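Flagellar basal body rod modification protein (Helicobacter pylori 26695, PDB 4ZZF) is probably required for flagellar hook formation, perhaps as a scaffold, and is represented here by a fragment that includes its Ig-like domain. Local coordinates at residues Val3-Gly7 against Glu112-Phe118; Leu25-Phe31 against Gly67-Trp73. All blocks are in the same frame, centred on the assembly; numbering follows the deposited sequence.

Contact 1 of 2, residues Val3-Gly7 against Glu112-Phe118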
ATOM      1  N   VAL A   3       5.612   1.907   6.292  1.00 60.29           N
ATOM      2  CA  VAL A   3       4.377   2.489   6.780  1.00 50.28           C
ATOM      3  C   VAL A   3       3.156   1.821   6.118  1.00 47.95           C
ATOM      4  O   VAL A   3       2.049   2.374   6.118  1.00 42.77           O
ATOM      5  CB  VAL A   3       4.348   4.037   6.545  1.00 50.19           C
ATOM      6  CG1 VAL A   3       5.629   4.670   7.067  1.00 48.24           C
ATOM      7  CG2 VAL A   3       4.123   4.407   5.072  1.00 41.68           C
ATOM      8  N   SER A   4       3.360   0.622   5.577  1.00 43.80           N
ATOM      9  CA  SER A   4       2.292  -0.135   4.932  1.00 51.53           C
ATOM     10  C   SER A   4       1.226  -0.604   5.927  1.00 46.76           C
ATOM     11  O   SER A   4       0.138  -1.010   5.525  1.00 49.35           O
ATOM     12  CB  SER A   4       2.863  -1.344   4.175  1.00 50.13           C
ATOM     13  OG  SER A   4       3.556  -2.194   5.072  1.00 54.09           O
ATOM     14  N   MET A   5       1.522  -0.521   7.220  1.00 45.71           N
ATOM     15  CA  MET A   5       0.559  -0.915   8.244  1.00 44.56           C
ATOM     16  C   MET A   5      -0.579   0.076   8.386  1.00 41.09           C
ATOM     17  O   MET A   5      -1.678  -0.282   8.821  1.00 38.65           O
ATOM     18  CB  MET A   5       1.263  -1.079   9.589  1.00 46.04           C
ATOM     19  CG  MET A   5       2.332  -2.149   9.557  1.00 49.63           C
ATOM     20  SD  MET A   5       3.558  -1.973  10.869  1.00 60.83           S
ATOM     21  CE  MET A   5       4.495  -3.486  10.645  1.00 53.91           C
ATOM     22  N   ILE A   6      -0.316   1.324   8.022  1.00 41.16           N
ATOM     23  CA  ILE A   6      -1.327   2.357   8.130  1.00 40.57           C
ATOM     24  C   ILE A   6      -2.573   1.953   7.355  1.00 42.13           C
ATOM     25  O   ILE A   6      -2.485   1.570   6.200  1.00 44.44           O
ATOM     26  CB  ILE A   6      -0.813   3.697   7.613  1.00 41.67           C
ATOM     27  CG1 ILE A   6       0.300   4.220   8.527  1.00 41.97           C
ATOM     28  CG2 ILE A   6      -1.955   4.700   7.506  1.00 40.83           C
ATOM     29  CD1 ILE A   6       1.046   5.372   7.916  1.00 42.33           C
ATOM     30  N   GLY A   7      -3.722   2.011   8.016  1.00 38.87           N
ATOM     31  CA  GLY A   7      -4.978   1.629   7.410  1.00 39.08           C
ATOM     32  C   GLY A   7      -5.308   0.159   7.578  1.00 39.25           C
ATOM     33  O   GLY A   7      -6.400  -0.275   7.212  1.00 42.73           O
ATOM     34  N   GLU A 112      -7.704  -0.336  13.994  1.00 35.43           N
ATOM     35  CA  GLU A 112      -7.117   0.287  12.832  1.00 37.93           C
ATOM     36  C   GLU A 112      -5.854   1.042  13.203  1.00 37.71           C
ATOM     37  O   GLU A 112      -5.809   1.740  14.215  1.00 37.36           O
ATOM     38  CB  GLU A 112      -8.105   1.225  12.164  1.00 38.19           C
ATOM     39  CG  GLU A 112      -7.583   1.767  10.844  1.00 43.71           C
ATOM     40  CD  GLU A 112      -8.619   2.593  10.093  1.00 53.12           C
ATOM     41  OE1 GLU A 112      -9.409   3.310  10.748  1.00 57.90           O
ATOM     42  OE2 GLU A 112      -8.630   2.516   8.847  1.00 55.71           O
ATOM     43  N   VAL A 113      -4.822   0.891  12.386  1.00 36.84           N
ATOM     44  CA  VAL A 113      -3.631   1.696  12.561  1.00 37.80           C
ATOM     45  C   VAL A 113      -3.828   3.048  11.918  1.00 38.09           C
ATOM     46  O   VAL A 113      -3.919   3.152  10.699  1.00 41.11           O
ATOM     47  CB  VAL A 113      -2.404   1.026  11.964  1.00 42.12           C
ATOM     48  CG1 VAL A 113      -1.179   1.912  12.180  1.00 38.50           C
ATOM     49  CG2 VAL A 113      -2.223  -0.361  12.585  1.00 37.25           C
ATOM     50  N   GLU A 114      -3.893   4.089  12.737  1.00 38.78           N
ATOM     51  CA  GLU A 114      -4.241   5.410  12.243  1.00 39.32           C
ATOM     52  C   GLU A 114      -3.028   6.203  11.769  1.00 42.50           C
ATOM     53  O   GLU A 114      -3.147   7.090  10.926  1.00 43.91           O
ATOM     54  CB  GLU A 114      -4.981   6.188  13.325  1.00 43.27           C
ATOM     55  CG  GLU A 114      -6.270   5.512  13.755  1.00 45.03           C
ATOM     56  CD  GLU A 114      -6.967   6.252  14.870  1.00 48.28           C
ATOM     57  OE1 GLU A 114      -6.366   6.378  15.958  1.00 43.69           O
ATOM     58  OE2 GLU A 114      -8.108   6.713  14.654  1.00 54.02           O
ATOM     59  N   SER A 115      -1.860   5.897  12.311  1.00 39.51           N
ATOM     60  CA  SER A 115      -0.649   6.545  11.842  1.00 39.75           C
ATOM     61  C   SER A 115       0.532   5.741  12.322  1.00 38.46           C
ATOM     62  O   SER A 115       0.399   4.919  13.219  1.00 38.83           O
ATOM     63  CB  SER A 115      -0.561   8.003  12.333  1.00 39.42           C
ATOM     64  OG  SER A 115      -0.066   8.087  13.652  1.00 45.50           O
ATOM     65  N   VAL A 116       1.678   5.958  11.692  1.00 40.10           N
ATOM     66  CA  VAL A 116       2.942   5.414  12.166  1.00 40.19           C
ATOM     67  C   VAL A 116       3.811   6.574  12.609  1.00 43.88           C
ATOM     68  O   VAL A 116       3.998   7.530  11.866  1.00 44.17           O
ATOM     69  CB  VAL A 116       3.666   4.587  11.087  1.00 41.08           C
ATOM     70  CG1 VAL A 116       5.130   4.358  11.469  1.00 48.73           C
ATOM     71  CG2 VAL A 116       2.963   3.269  10.882  1.00 43.46           C
ATOM     72  N   ILE A 117       4.316   6.490  13.831  1.00 45.77           N
ATOM     73  CA  ILE A 117       5.142   7.533  14.406  1.00 49.89           C
ATOM     74  C   ILE A 117       6.565   7.051  14.561  1.00 54.03           C
ATOM     75  O   ILE A 117       6.795   5.945  15.046  1.00 54.69           O
ATOM     76  CB  ILE A 117       4.637   7.954  15.786  1.00 52.38           C
ATOM     77  CG1 ILE A 117       3.225   8.504  15.692  1.00 48.44           C
ATOM     78  CG2 ILE A 117       5.581   8.974  16.415  1.00 54.91           C
ATOM     79  CD1 ILE A 117       2.618   8.745  17.041  1.00 54.43           C
ATOM     80  N   PHE A 118       7.530   7.870  14.165  1.00 55.93           N
ATOM     81  CA  PHE A 118       8.915   7.470  14.361  1.00 58.73           C
ATOM     82  C   PHE A 118       9.503   8.135  15.583  1.00 63.08           C
ATOM     83  O   PHE A 118       9.646   9.353  15.664  1.00 63.73           O
ATOM     84  CB  PHE A 118       9.730   7.730  13.107  1.00 54.44           C
ATOM     85  CG  PHE A 118       9.393   6.777  12.020  1.00 57.32           C
ATOM     86  CD1 PHE A 118       9.984   5.528  11.984  1.00 60.04           C
ATOM     87  CD2 PHE A 118       8.409   7.083  11.093  1.00 53.54           C
ATOM     88  CE1 PHE A 118       9.645   4.616  11.007  1.00 64.84           C
ATOM     89  CE2 PHE A 118       8.055   6.178  10.112  1.00 54.06           C
ATOM     90  CZ  PHE A 118       8.675   4.940  10.066  1.00 63.84           C
TER
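G7 and V113 join the two backbones: G7 N donates to V113 O at 2.9 Å, nearly straight (171° at the hydrogen) and in the plane of that carbonyl. Just before this bond the chain folds through a type I beta turn from V3 to I6, closed by I6 N to V3 O. G7 itself has a positive phi of 89°, a conformation in which a beta carbon would crowd the carbonyl oxygen of I6. A loop is thus laid over strand 115-119 and its approach, without forming a strand pair with it.

V113 points at the loop, its CB 3.5 Å from M5 O. I6 lays CG1 3.7 Å from V116 CG2; its chi1 of -67° sets CG1 anti to the carbonyl carbon, and CD1 runs on over V116. Farther along, V3 CG1 meets the F118 ring at its edge, 4.2 Å from CE2.

M5 and V113 both touch L125 of strand 122-127, whose R126 faces E114 and S115 in a classic beta bulge. F140 of the second subunit packs on V3, I6 and F118, while V116 and I117 pair with a strand of that subunit, extending the sheet across the interface.

Contact 2 of 2, residues Leu25-Phe31 against Gly67-Trp73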
ATOM      1  N   LEU A  25      -9.397   4.360  35.333  1.00 60.58           N
ATOM      2  CA  LEU A  25      -8.657   3.883  34.186  1.00 59.75           C
ATOM      3  C   LEU A  25      -9.362   4.283  32.902  1.00 57.81           C
ATOM      4  O   LEU A  25     -10.481   3.859  32.648  1.00 59.65           O
ATOM      5  CB  LEU A  25      -8.491   2.373  34.252  1.00 57.53           C
ATOM      6  CG  LEU A  25      -7.749   1.824  33.045  1.00 60.21           C
ATOM      7  CD1 LEU A  25      -6.300   2.316  33.049  1.00 63.92           C
ATOM      8  CD2 LEU A  25      -7.829   0.320  33.068  1.00 58.27           C
ATOM      9  N   SER A  26      -8.715   5.123  32.109  1.00 54.28           N
ATOM     10  CA  SER A  26      -9.196   5.409  30.769  1.00 54.35           C
ATOM     11  C   SER A  26      -8.683   4.316  29.860  1.00 53.49           C
ATOM     12  O   SER A  26      -7.534   3.889  29.998  1.00 54.14           O
ATOM     13  CB  SER A  26      -8.719   6.779  30.279  1.00 52.94           C
ATOM     14  OG  SER A  26      -9.408   7.814  30.952  1.00 65.37           O
ATOM     15  N   PHE A  27      -9.532   3.850  28.950  1.00 47.81           N
ATOM     16  CA  PHE A  27      -9.105   2.870  27.953  1.00 44.86           C
ATOM     17  C   PHE A  27      -9.973   2.973  26.701  1.00 44.12           C
ATOM     18  O   PHE A  27     -11.063   3.547  26.718  1.00 45.74           O
ATOM     19  CB  PHE A  27      -9.150   1.446  28.526  1.00 42.58           C
ATOM     20  CG  PHE A  27     -10.544   0.930  28.753  1.00 45.37           C
ATOM     21  CD1 PHE A  27     -11.195   1.161  29.955  1.00 47.34           C
ATOM     22  CD2 PHE A  27     -11.212   0.223  27.762  1.00 39.79           C
ATOM     23  CE1 PHE A  27     -12.481   0.692  30.160  1.00 47.36           C
ATOM     24  CE2 PHE A  27     -12.494  -0.247  27.968  1.00 40.94           C
ATOM     25  CZ  PHE A  27     -13.130  -0.016  29.157  1.00 39.14           C
ATOM     26  N   SER A  28      -9.480   2.398  25.617  1.00 45.00           N
ATOM     27  CA  SER A  28     -10.131   2.503  24.323  1.00 43.67           C
ATOM     28  C   SER A  28     -10.349   1.112  23.689  1.00 41.10           C
ATOM     29  O   SER A  28      -9.519   0.200  23.832  1.00 37.48           O
ATOM     30  CB  SER A  28      -9.295   3.418  23.424  1.00 44.27           C
ATOM     31  OG  SER A  28      -9.413   3.075  22.063  1.00 49.18           O
ATOM     32  N   LEU A  29     -11.501   0.948  23.039  1.00 36.99           N
ATOM     33  CA  LEU A  29     -11.842  -0.279  22.329  1.00 37.39           C
ATOM     34  C   LEU A  29     -12.211   0.037  20.888  1.00 39.55           C
ATOM     35  O   LEU A  29     -12.886   1.037  20.611  1.00 40.10           O
ATOM     36  CB  LEU A  29     -13.008  -1.004  23.005  1.00 35.12           C
ATOM     37  CG  LEU A  29     -12.699  -1.646  24.347  1.00 41.55           C
ATOM     38  CD1 LEU A  29     -13.965  -2.292  24.916  1.00 36.05           C
ATOM     39  CD2 LEU A  29     -11.621  -2.666  24.168  1.00 35.55           C
ATOM     40  N   PHE A  30     -11.797  -0.820  19.966  1.00 36.38           N
ATOM     41  CA  PHE A  30     -12.105  -0.586  18.566  1.00 34.89           C
ATOM     42  C   PHE A  30     -13.256  -1.471  18.105  1.00 36.08           C
ATOM     43  O   PHE A  30     -13.172  -2.703  18.209  1.00 36.03           O
ATOM     44  CB  PHE A  30     -10.868  -0.825  17.704  1.00 35.85           C
ATOM     45  CG  PHE A  30     -11.093  -0.603  16.237  1.00 37.92           C
ATOM     46  CD1 PHE A  30     -10.952   0.657  15.687  1.00 36.13           C
ATOM     47  CD2 PHE A  30     -11.444  -1.665  15.402  1.00 37.70           C
ATOM     48  CE1 PHE A  30     -11.154   0.854  14.325  1.00 39.09           C
ATOM     49  CE2 PHE A  30     -11.647  -1.470  14.053  1.00 37.51           C
ATOM     50  CZ  PHE A  30     -11.498  -0.205  13.513  1.00 34.18           C
ATOM     51  N   PHE A  31     -14.321  -0.846  17.592  1.00 32.72           N
ATOM     52  CA  PHE A  31     -15.457  -1.594  17.060  1.00 37.23           C
ATOM     53  C   PHE A  31     -15.466  -1.563  15.529  1.00 39.17           C
ATOM     54  O   PHE A  31     -15.635  -0.512  14.910  1.00 37.78           O
ATOM     55  CB  PHE A  31     -16.768  -1.059  17.654  1.00 33.61           C
ATOM     56  CG  PHE A  31     -16.864  -1.272  19.143  1.00 37.65           C
ATOM     57  CD1 PHE A  31     -16.277  -0.366  20.028  1.00 34.58           C
ATOM     58  CD2 PHE A  31     -17.474  -2.410  19.655  1.00 31.68           C
ATOM     59  CE1 PHE A  31     -16.330  -0.567  21.399  1.00 35.32           C
ATOM     60  CE2 PHE A  31     -17.535  -2.625  21.024  1.00 36.79           C
ATOM     61  CZ  PHE A  31     -16.955  -1.700  21.907  1.00 36.71           C
ATOM     62  N   GLY A  67     -15.726   2.292  15.399  1.00 41.15           N
ATOM     63  CA  GLY A  67     -14.355   2.766  15.484  1.00 42.65           C
ATOM     64  C   GLY A  67     -13.873   2.738  16.923  1.00 40.24           C
ATOM     65  O   GLY A  67     -14.333   1.915  17.715  1.00 39.46           O
ATOM     66  N   TYR A  68     -12.938   3.626  17.254  1.00 40.76           N
ATOM     67  CA  TYR A  68     -12.405   3.721  18.608  1.00 40.36           C
ATOM     68  C   TYR A  68     -13.362   4.485  19.513  1.00 41.21           C
ATOM     69  O   TYR A  68     -13.763   5.599  19.203  1.00 42.72           O
ATOM     70  CB  TYR A  68     -11.039   4.406  18.608  1.00 36.60           C
ATOM     71  CG  TYR A  68      -9.912   3.551  18.049  1.00 39.90           C
ATOM     72  CD1 TYR A  68      -9.384   2.494  18.783  1.00 38.18           C
ATOM     73  CD2 TYR A  68      -9.368   3.817  16.804  1.00 37.77           C
ATOM     74  CE1 TYR A  68      -8.352   1.721  18.283  1.00 40.33           C
ATOM     75  CE2 TYR A  68      -8.341   3.060  16.298  1.00 38.39           C
ATOM     76  CZ  TYR A  68      -7.838   2.013  17.032  1.00 40.47           C
ATOM     77  OH  TYR A  68      -6.829   1.260  16.503  1.00 35.49           O
ATOM     78  N   ILE A  69     -13.718   3.882  20.638  1.00 41.72           N
ATOM     79  CA  ILE A  69     -14.545   4.552  21.635  1.00 43.31           C
ATOM     80  C   ILE A  69     -13.792   4.565  22.968  1.00 44.26           C
ATOM     81  O   ILE A  69     -13.192   3.557  23.350  1.00 42.91           O
ATOM     82  CB  ILE A  69     -15.918   3.858  21.788  1.00 40.17           C
ATOM     83  CG1 ILE A  69     -16.624   3.779  20.433  1.00 44.68           C
ATOM     84  CG2 ILE A  69     -16.815   4.606  22.781  1.00 42.72           C
ATOM     85  CD1 ILE A  69     -17.908   2.954  20.455  1.00 39.57           C
ATOM     86  N   ASN A  70     -13.803   5.698  23.670  1.00 43.58           N
ATOM     87  CA  ASN A  70     -13.099   5.789  24.953  1.00 43.18           C
ATOM     88  C   ASN A  70     -14.014   5.511  26.132  1.00 41.17           C
ATOM     89  O   ASN A  70     -15.147   5.969  26.180  1.00 41.23           O
ATOM     90  CB  ASN A  70     -12.448   7.156  25.123  1.00 41.64           C
ATOM     91  CG  ASN A  70     -11.548   7.501  23.970  1.00 46.96           C
ATOM     92  OD1 ASN A  70     -10.574   6.800  23.699  1.00 51.89           O
ATOM     93  ND2 ASN A  70     -11.874   8.570  23.269  1.00 49.47           N
ATOM     94  N   PHE A  71     -13.508   4.736  27.074  1.00 43.85           N
ATOM     95  CA  PHE A  71     -14.279   4.353  28.239  1.00 44.10           C
ATOM     96  C   PHE A  71     -13.496   4.661  29.501  1.00 50.48           C
ATOM     97  O   PHE A  71     -12.293   4.930  29.442  1.00 50.69           O
ATOM     98  CB  PHE A  71     -14.627   2.869  28.198  1.00 43.45           C
ATOM     99  CG  PHE A  71     -15.401   2.448  26.971  1.00 41.74           C
ATOM    100  CD1 PHE A  71     -16.784   2.502  26.957  1.00 39.58           C
ATOM    101  CD2 PHE A  71     -14.736   1.981  25.844  1.00 42.51           C
ATOM    102  CE1 PHE A  71     -17.493   2.095  25.841  1.00 41.98           C
ATOM    103  CE2 PHE A  71     -15.435   1.578  24.722  1.00 42.41           C
ATOM    104  CZ  PHE A  71     -16.816   1.637  24.718  1.00 40.64           C
ATOM    105  N   GLU A  72     -14.183   4.628  30.640  1.00 51.13           N
ATOM    106  CA  GLU A  72     -13.516   4.749  31.925  1.00 54.34           C
ATOM    107  C   GLU A  72     -14.017   3.651  32.839  1.00 56.10           C
ATOM    108  O   GLU A  72     -15.169   3.227  32.749  1.00 56.89           O
ATOM    109  CB  GLU A  72     -13.750   6.130  32.549  1.00 59.46           C
ATOM    110  CG  GLU A  72     -12.990   7.256  31.844  1.00 64.11           C
ATOM    111  CD  GLU A  72     -13.259   8.648  32.420  1.00 73.67           C
ATOM    112  OE1 GLU A  72     -14.279   8.835  33.123  1.00 69.50           O
ATOM    113  OE2 GLU A  72     -12.434   9.556  32.159  1.00 78.27           O
ATOM    114  N   TRP A  73     -13.127   3.175  33.693  1.00 51.36           N
ATOM    115  CA  TRP A  73     -13.468   2.205  34.713  1.00 52.09           C
ATOM    116  C   TRP A  73     -12.975   2.726  36.060  1.00 57.81           C
ATOM    117  O   TRP A  73     -11.804   3.107  36.172  1.00 51.78           O
ATOM    118  CB  TRP A  73     -12.834   0.867  34.390  1.00 47.88           C
ATOM    119  CG  TRP A  73     -12.994  -0.162  35.448  1.00 50.73           C
ATOM    120  CD1 TRP A  73     -14.107  -0.416  36.183  1.00 52.15           C
ATOM    121  CD2 TRP A  73     -11.989  -1.077  35.894  1.00 48.84           C
ATOM    122  NE1 TRP A  73     -13.864  -1.451  37.054  1.00 53.31           N
ATOM    123  CE2 TRP A  73     -12.578  -1.875  36.893  1.00 50.20           C
ATOM    124  CE3 TRP A  73     -10.663  -1.309  35.542  1.00 48.82           C
ATOM    125  CZ2 TRP A  73     -11.869  -2.876  37.549  1.00 52.79           C
ATOM    126  CZ3 TRP A  73      -9.971  -2.312  36.185  1.00 51.39           C
ATOM    127  CH2 TRP A  73     -10.575  -3.081  37.180  1.00 51.13           C
TER
HETATM  128  O   HOH W   1      -9.139   5.832  21.395  1.00 49.05           O
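L25 opens an antiparallel two-stranded pairing within the FlgD Ig-like domain, strand 25-31 against strand 67-73, whose axes run at 151°. L25/W73, F27/F71, L29/I69 and F31/G67 each exchange two N-H...O bonds, eight in all, and L25 CD2 comes to the edge of the indole, 4.1 Å from W73 CE3. S26 faces E72 on the other side of the sheet, where E72 has its salt bridge with K24.

F27 returns to the side of L25. With chi1 at 70° its CG sits between backbone N and carbonyl carbon, which swings the ring across to F71: F71 CB lies over one face of it, 3.4 Å from F27 CZ, in a CH-pi contact. The two rings themselves are near parallel but slid apart, with little overlap. S28 turns to the opposite face, its CB 3.6 Å from N70 OD1. L29, on the face of F27 and F71, sets CB 3.9 Å from F71 CE2, and both L29 and F71 reach I44 of strand 43-47. F30, on the S28 side, directs its edge at the face of Y68 in a T-shaped stack, planes at 63°, with CD1 3.6 Å from Y68 CE2. F31 ends the strand with CD1 3.7 Å from I69 CD1 and G67 O at its ring edge.

On the face of S28 and N70 one water lies 2.8 Å from S28 OG and donates to N70 OD1.

Overall arrangement
From the N terminus the chain first makes the turn of 3-7, then runs through strands 9-12 and 16-19. Strand 25-31 pairs with strand 67-73, so contact 2 closes a loop that contains strands 43-47 and 53-58. After strands 86-94 and 104-107 the chain comes back to the N-terminal turn at 112-118, so contact 1 closes a much longer loop with contact 2 nested inside it. Their centres lie about 19 Å apart, yet they meet where E112 O probably accepts a hydrogen bond from Y68 OH. One contact binds the chain's start to the three-stranded sheet 115-133; the other is itself a strand pair within the Ig-like domain.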